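Local coordinates for NanU sialic acid binding protein (Bacteroides fragilis, PDB 4L7T), which binds sialic acid with high affinity and, as a SusD-family protein of the outer membrane, probably hands it to the partner transporter NanO, at residues K189-D194 / Y202-A207; S240-A245 / Y386-C391; A245-Q250 / E266-I271. One frame throughout, in Å; residues are numbered along the deposited sequence.

How the contacts relate
From the N terminus, contact 1 comes first: it closes the short connection between helix 173-191 and helix 206-223, bringing the end of one helix against the start of the next. Helix 227-244 follows, and its last turn enters contact 2, whose partner lies some 140 residues on, where strand 383-387 passes into helix 388-401. Contact 3 is nested inside that long loop, joining the chain just after helix 227-244 to strand 267-271; Ala245 belongs to both contacts. Strands 267-271 and 383-387 pair antiparallel, and the Arg387–Glu266 salt bridge links contacts 2 and 3. Contact 1 packs against both, through Ala207 on Ile241 and Trp204 on Phe269.

Contact 1. Residues K189-D194 / Y202-A207; sequences KGFGSD and YYWSMA
Phe191 and Met206 meet where two consecutive helices of the helical SusD fold are joined by a short connection: helix 173-191 ends at Phe191, and helix 206-223 begins just after the N-cap residue Ser205. The chain leaves the first helix through a type II' beta turn, closed by Asp194 N to Phe191 O at 3.0 Å, in which Gly192 has positive phi.

The packing centres on the Phe191 ring, one face of which is met by the Ser205-Met206 peptide, with Met206 N 3.5 Å above the plane near the ring centre and Ser205 C 3.4 Å from Phe191 CZ. Trp204 comes to the edge instead, its CD1 near the ring plane. The sulfur of Met206 makes an oblique Met-aromatic contact, SD standing 5.0 Å from the Phe191 ring centroid. Elsewhere the same ring meets Tyr126 of helix 121-146 edge-to-face.

Polar contact across the junction runs through a water, which accepts from Met206 N and donates to Asp194 O, both at 2.8 Å, and so serves an amide of the first helical turn. With CG anti to the backbone N (chi1 -177°) and bends at chi2 and chi3, the Met206 chain runs alongside the 191-194 turn, from CB near Asp194 O to CE, which lies 3.3 Å from Gly192 O.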
# COMPACT_ATOMS: atom_id res chain seq x y z
N LYS A 189 4.46 16.40 17.61
CA LYS A 189 4.57 16.93 18.97
C LYS A 189 4.65 15.78 19.98
O LYS A 189 5.47 15.86 20.96
CB LYS A 189 3.43 17.90 19.27
CG LYS A 189 3.58 18.63 20.63
CD LYS A 189 2.30 19.35 21.00
CE LYS A 189 2.48 20.06 22.37
NZ LYS A 189 2.95 21.42 22.16
N GLY A 190 3.85 14.71 19.78
CA GLY A 190 3.82 13.61 20.74
C GLY A 190 5.15 12.87 20.72
O GLY A 190 5.75 12.56 21.78
N PHE A 191 5.68 12.59 19.52
CA PHE A 191 6.95 11.88 19.51
C PHE A 191 8.15 12.67 19.94
O PHE A 191 9.14 12.05 20.39
CB PHE A 191 7.22 11.30 18.11
CG PHE A 191 6.26 10.22 17.71
CD1 PHE A 191 6.15 9.01 18.49
CD2 PHE A 191 5.48 10.34 16.53
CE1 PHE A 191 5.28 7.93 18.11
CE2 PHE A 191 4.61 9.33 16.17
CZ PHE A 191 4.49 8.09 16.91
N GLY A 192 8.11 13.97 19.75
CA GLY A 192 9.27 14.86 20.06
C GLY A 192 10.44 14.50 19.13
O GLY A 192 10.29 14.44 17.89
N SER A 193 11.59 14.20 19.72
CA SER A 193 12.71 13.76 18.94
C SER A 193 12.91 12.25 18.98
O SER A 193 13.98 11.79 18.59
CB SER A 193 14.00 14.45 19.43
OG SER A 193 14.18 14.18 20.80
N ASP A 194 11.92 11.47 19.43
CA ASP A 194 12.10 10.02 19.57
C ASP A 194 11.79 9.35 18.22
O ASP A 194 10.60 9.19 17.87
CB ASP A 194 11.16 9.52 20.70
CG ASP A 194 11.29 8.04 21.01
OD1 ASP A 194 12.11 7.35 20.39
OD2 ASP A 194 10.60 7.51 21.94
N TYR A 202 5.74 -2.93 13.54
CA TYR A 202 4.33 -3.15 13.27
C TYR A 202 3.43 -2.29 14.13
O TYR A 202 2.21 -2.53 14.13
CB TYR A 202 3.97 -4.58 13.63
CG TYR A 202 4.74 -5.71 13.11
CD1 TYR A 202 4.57 -6.13 11.79
CD2 TYR A 202 5.54 -6.48 13.95
CE1 TYR A 202 5.21 -7.24 11.30
CE2 TYR A 202 6.20 -7.62 13.46
CZ TYR A 202 6.01 -7.98 12.14
OH TYR A 202 6.63 -9.07 11.60
N TYR A 203 3.97 -1.22 14.75
CA TYR A 203 3.25 -0.17 15.44
C TYR A 203 3.67 1.14 14.89
O TYR A 203 4.86 1.30 14.47
CB TYR A 203 3.51 -0.21 17.00
CG TYR A 203 2.74 -1.39 17.61
CD1 TYR A 203 1.49 -1.18 18.14
CD2 TYR A 203 3.24 -2.66 17.53
CE1 TYR A 203 0.74 -2.25 18.64
CE2 TYR A 203 2.47 -3.78 18.01
CZ TYR A 203 1.23 -3.53 18.52
OH TYR A 203 0.48 -4.58 19.03
N TRP A 204 2.78 2.13 14.97
CA TRP A 204 3.10 3.43 14.43
C TRP A 204 4.26 4.10 15.21
O TRP A 204 4.46 3.83 16.41
CB TRP A 204 1.82 4.30 14.42
CG TRP A 204 1.93 5.47 13.49
CD1 TRP A 204 2.42 6.68 13.77
CD2 TRP A 204 1.56 5.47 12.09
NE1 TRP A 204 2.32 7.53 12.62
CE2 TRP A 204 1.77 6.80 11.61
CE3 TRP A 204 0.99 4.52 11.25
CZ2 TRP A 204 1.51 7.18 10.26
CZ3 TRP A 204 0.73 4.90 9.87
CH2 TRP A 204 1.01 6.20 9.42
N SER A 205 5.04 4.93 14.53
CA SER A 205 6.30 5.51 15.14
C SER A 205 6.53 6.87 14.45
O SER A 205 5.81 7.23 13.49
CB SER A 205 7.49 4.60 14.87
OG SER A 205 7.78 4.55 13.48
N MET A 206 7.53 7.63 14.93
CA MET A 206 7.87 8.87 14.24
C MET A 206 8.23 8.70 12.77
O MET A 206 7.80 9.55 11.97
CB MET A 206 9.05 9.57 15.01
CG MET A 206 9.41 10.89 14.39
SD MET A 206 8.14 12.17 14.36
CE MET A 206 9.11 13.61 14.89
N ALA A 207 8.98 7.66 12.43
CA ALA A 207 9.36 7.49 11.00
C ALA A 207 8.11 7.27 10.13
O ALA A 207 8.07 7.69 8.99
CB ALA A 207 10.28 6.35 10.83
O HOH W 1 9.07 6.98 17.22

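Contact 2. Residues S240-A245 / Y386-C391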
# COMPACT_ATOMS: atom_id res chain seq x y z
N SER A 240 14.72 13.51 7.27
CA SER A 240 14.78 13.24 8.74
C SER A 240 14.73 11.72 9.00
O SER A 240 15.23 11.29 10.01
CB SER A 240 13.74 14.10 9.52
OG SER A 240 12.53 13.38 9.53
N ILE A 241 14.08 10.95 8.10
CA ILE A 241 14.12 9.46 8.24
C ILE A 241 15.47 8.91 7.88
O ILE A 241 16.10 8.11 8.60
CB ILE A 241 13.04 8.84 7.32
CG1 ILE A 241 11.66 9.30 7.79
CG2 ILE A 241 13.20 7.26 7.30
CD1 ILE A 241 10.65 8.92 6.68
N VAL A 242 16.03 9.42 6.77
CA VAL A 242 17.41 9.02 6.33
C VAL A 242 18.40 9.32 7.48
O VAL A 242 19.29 8.50 7.73
CB VAL A 242 17.82 9.82 5.09
CG1 VAL A 242 19.32 9.55 4.76
CG2 VAL A 242 16.90 9.43 3.86
N SER A 243 18.24 10.45 8.17
CA SER A 243 19.22 10.80 9.19
C SER A 243 18.97 10.05 10.48
O SER A 243 19.92 9.46 11.02
CB SER A 243 19.23 12.30 9.43
OG SER A 243 17.98 12.81 9.89
N ASN A 244 17.73 10.08 10.96
CA ASN A 244 17.47 9.68 12.39
C ASN A 244 16.90 8.31 12.68
O ASN A 244 16.86 7.88 13.89
CB ASN A 244 16.55 10.68 13.07
CG ASN A 244 17.11 12.13 13.00
OD1 ASN A 244 16.32 13.07 13.02
ND2 ASN A 244 18.43 12.31 12.78
N ALA A 245 16.36 7.65 11.66
CA ALA A 245 15.71 6.37 11.92
C ALA A 245 16.63 5.20 11.64
O ALA A 245 17.47 5.24 10.70
CB ALA A 245 14.45 6.23 11.03
N TYR A 386 4.94 1.11 4.78
CA TYR A 386 6.07 2.00 4.48
C TYR A 386 7.35 1.25 4.67
O TYR A 386 7.59 0.60 5.73
CB TYR A 386 6.12 3.18 5.43
CG TYR A 386 4.99 4.16 5.27
CD1 TYR A 386 4.56 4.59 4.03
CD2 TYR A 386 4.36 4.72 6.42
CE1 TYR A 386 3.57 5.53 3.89
CE2 TYR A 386 3.37 5.67 6.27
CZ TYR A 386 2.98 6.07 5.00
OH TYR A 386 1.97 7.05 4.94
N ARG A 387 8.18 1.27 3.60
CA ARG A 387 9.55 0.75 3.79
C ARG A 387 10.58 1.64 3.23
O ARG A 387 10.23 2.65 2.64
CB ARG A 387 9.69 -0.62 3.26
CG ARG A 387 9.36 -0.78 1.90
CD ARG A 387 9.27 -2.32 1.62
NE ARG A 387 8.86 -2.61 0.18
CZ ARG A 387 9.69 -2.62 -0.86
NH1 ARG A 387 11.02 -2.29 -0.72
NH2 ARG A 387 9.19 -2.83 -2.09
N TYR A 388 11.82 1.42 3.62
CA TYR A 388 12.86 2.40 3.34
C TYR A 388 13.01 2.69 1.83
O TYR A 388 13.30 3.88 1.51
CB TYR A 388 14.20 1.98 3.93
CG TYR A 388 15.28 3.06 3.92
CD1 TYR A 388 14.94 4.39 4.30
CD2 TYR A 388 16.57 2.75 3.53
CE1 TYR A 388 15.94 5.44 4.32
CE2 TYR A 388 17.58 3.78 3.50
CZ TYR A 388 17.21 5.09 3.92
OH TYR A 388 18.25 6.03 3.94
N ALA A 389 12.84 1.68 0.93
CA ALA A 389 12.90 2.06 -0.49
C ALA A 389 11.84 3.14 -0.86
O ALA A 389 12.10 3.96 -1.73
CB ALA A 389 12.79 0.79 -1.37
N ASP A 390 10.68 3.14 -0.20
CA ASP A 390 9.62 4.16 -0.48
C ASP A 390 10.10 5.54 0.01
O ASP A 390 9.96 6.55 -0.70
CB ASP A 390 8.40 3.65 0.28
CG ASP A 390 7.09 4.34 -0.08
OD1 ASP A 390 7.05 5.26 -0.94
OD2 ASP A 390 6.04 3.97 0.55
N CYS A 391 10.76 5.61 1.19
CA CYS A 391 11.35 6.86 1.64
C CYS A 391 12.30 7.42 0.55
O CYS A 391 12.20 8.61 0.21
CB CYS A 391 12.17 6.59 2.94
SG CYS A 391 12.98 8.05 3.58
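Ile241, in the last turn of helix 227-244, meets Cys391 at its branch point. Its CG2 and CB both lie 3.8 Å from Cys391 SG, and CD1 approaches the same sulfur at 4.0 Å, so that the thiol rests alongside the isoleucine. SG stands anti to the Cys391 backbone N (chi1 179°), which sends it out from helix 388-401 toward Ile241. The Tyr388 ring is more distant, Ile241 CG2 reaching its CE1 obliquely at 4.4 Å. Beyond this pair, Ile241 also touches Gln210 and Met211 of helix 206-223 and Ile268 of strand 267-271.

This is helix packing in the helical SusD fold: helix 227-244 receives the first turn of helix 388-401, which follows directly on strand 383-387, with Arg387 as its N-cap residue.

Val242, one residue on, meets the tyrosine at the phenol end. Its side chain crosses that of Tyr388 at about a right angle, and CG2 comes to the ring edge near the plane, 3.7 Å from Tyr388 OH. CG1 is almost as close to that oxygen, at 3.8 Å, so both methyls of the valine meet the phenol oxygen from the same side. Val242 CG2 also lies 4.2 Å from Cys391 SG.

Contact 3. Residues A245-Q250 / E266-I271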
# COMPACT_ATOMS: atom_id res chain seq x y z
N ALA A 245 16.36 7.65 11.66
CA ALA A 245 15.71 6.37 11.92
C ALA A 245 16.63 5.20 11.64
O ALA A 245 17.47 5.24 10.70
CB ALA A 245 14.45 6.23 11.03
N ASN A 246 16.43 4.09 12.39
CA ASN A 246 17.27 2.92 12.10
C ASN A 246 16.69 2.09 10.92
O ASN A 246 15.87 1.21 11.11
CB ASN A 246 17.37 1.99 13.31
CG ASN A 246 18.22 0.77 12.98
OD1 ASN A 246 18.96 0.79 11.98
ND2 ASN A 246 18.09 -0.26 13.75
N VAL A 247 17.09 2.46 9.71
CA VAL A 247 16.57 1.86 8.50
C VAL A 247 17.67 1.60 7.51
O VAL A 247 18.68 2.34 7.52
CB VAL A 247 15.54 2.82 7.80
CG1 VAL A 247 14.14 2.79 8.59
CG2 VAL A 247 16.09 4.26 7.56
N SER A 248 17.53 0.57 6.71
CA SER A 248 18.53 0.19 5.74
C SER A 248 17.83 -0.63 4.67
O SER A 248 16.87 -1.36 5.00
CB SER A 248 19.54 -0.71 6.47
OG SER A 248 20.59 -1.02 5.60
N LEU A 249 18.31 -0.55 3.43
CA LEU A 249 17.88 -1.56 2.44
C LEU A 249 18.37 -2.98 2.71
O LEU A 249 19.59 -3.19 2.91
CB LEU A 249 18.23 -1.12 1.02
CG LEU A 249 17.65 0.21 0.58
CD1 LEU A 249 18.20 0.47 -0.82
CD2 LEU A 249 16.10 0.17 0.52
N GLN A 250 17.47 -3.97 2.68
CA GLN A 250 17.92 -5.37 2.69
C GLN A 250 18.77 -5.64 1.40
O GLN A 250 18.41 -5.21 0.30
CB GLN A 250 16.70 -6.29 2.73
CG GLN A 250 15.96 -6.26 4.06
CD GLN A 250 16.76 -7.11 5.10
OE1 GLN A 250 17.40 -6.55 5.96
NE2 GLN A 250 16.84 -8.44 4.91
N GLU A 266 14.52 -2.78 6.89
CA GLU A 266 13.94 -1.96 5.81
C GLU A 266 12.48 -1.51 6.12
O GLU A 266 11.94 -0.50 5.59
CB GLU A 266 13.97 -2.75 4.51
CG GLU A 266 13.48 -1.84 3.30
CD GLU A 266 13.82 -2.38 1.99
OE1 GLU A 266 14.72 -3.21 1.93
OE2 GLU A 266 13.22 -1.95 0.96
N ILE A 267 11.83 -2.20 7.07
CA ILE A 267 10.40 -1.87 7.35
C ILE A 267 10.27 -0.69 8.27
O ILE A 267 10.93 -0.64 9.32
CB ILE A 267 9.70 -3.10 7.99
CG1 ILE A 267 9.96 -4.38 7.15
CG2 ILE A 267 8.15 -2.82 8.32
CD1 ILE A 267 9.42 -4.29 5.74
N ILE A 268 9.47 0.29 7.84
CA ILE A 268 9.14 1.45 8.66
C ILE A 268 7.80 1.20 9.32
O ILE A 268 7.71 1.32 10.55
CB ILE A 268 9.18 2.80 7.88
CG1 ILE A 268 10.62 3.03 7.36
CG2 ILE A 268 8.59 3.94 8.72
CD1 ILE A 268 10.62 4.28 6.36
N PHE A 269 6.77 0.77 8.55
CA PHE A 269 5.50 0.40 9.26
C PHE A 269 4.82 -0.72 8.44
O PHE A 269 4.78 -0.62 7.21
CB PHE A 269 4.58 1.63 9.38
CG PHE A 269 3.25 1.30 9.96
CD1 PHE A 269 3.17 0.74 11.23
CD2 PHE A 269 2.09 1.48 9.23
CE1 PHE A 269 1.91 0.38 11.78
CE2 PHE A 269 0.82 1.10 9.77
CZ PHE A 269 0.76 0.54 11.06
N SER A 270 4.46 -1.84 9.08
CA SER A 270 3.85 -2.97 8.36
C SER A 270 2.65 -3.43 9.12
O SER A 270 2.60 -3.28 10.34
CB SER A 270 4.87 -4.08 8.26
OG SER A 270 4.49 -5.20 7.48
N ILE A 271 1.67 -3.96 8.40
CA ILE A 271 0.51 -4.63 9.02
C ILE A 271 0.90 -6.03 9.34
O ILE A 271 1.31 -6.80 8.52
CB ILE A 271 -0.64 -4.63 8.02
CG1 ILE A 271 -1.05 -3.22 7.66
CG2 ILE A 271 -1.85 -5.41 8.66
CD1 ILE A 271 -1.46 -2.33 8.70
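Glu266 OE1 is gripped by two groups: the backbone N of Gln250, which donates to it at 3.0 Å with an N-H...O angle of 159°, and the guanidinium of Arg416, which forms a salt bridge. The Gln250 N-H reaches OE1 on its anti side, 25° out of the carboxylate plane. Glu266 OE2 is bound in turn by Arg387, so each oxygen has an arginine partner. Two cationic groups around a buried carboxylate would be expected to favour its ionised form and to limit its rotation. CG of Glu266 stands anti to the backbone N (chi1 -175°) and the chain is extended beyond it, which carries the carboxylate past Ser248 and on to Leu249 and Gln250. On the way, Glu266 CB passes 3.3 Å from Ser248 O. Leu249 CD2 lies against the far end of the group, 3.6 Å from Glu266 OE2, while Gln250 CB approaches Glu266 OE1 to 3.7 Å.

The contact joins the irregular chain that follows helix 227-244 to the entry of strand 267-271, which pairs antiparallel with strand 383-387. Ile268 and Phe269 both face Tyr386 across that pairing, forming a classic beta bulge where the chain turns a corner. At the bulge the contact turns apolar: Val247 CG1 touches Ile268 CG1 at 3.7 Å, the two side chains crossing at a slant. Val247 also meets the Tyr388 side chain of helix 388-401. Upstream, Asn246 is the centre of an inverse gamma turn, its carbonyl oxygen accepting from Arg201 NH2; Arg201 NH1 binds Ile267 O, so one guanidinium spans both segments.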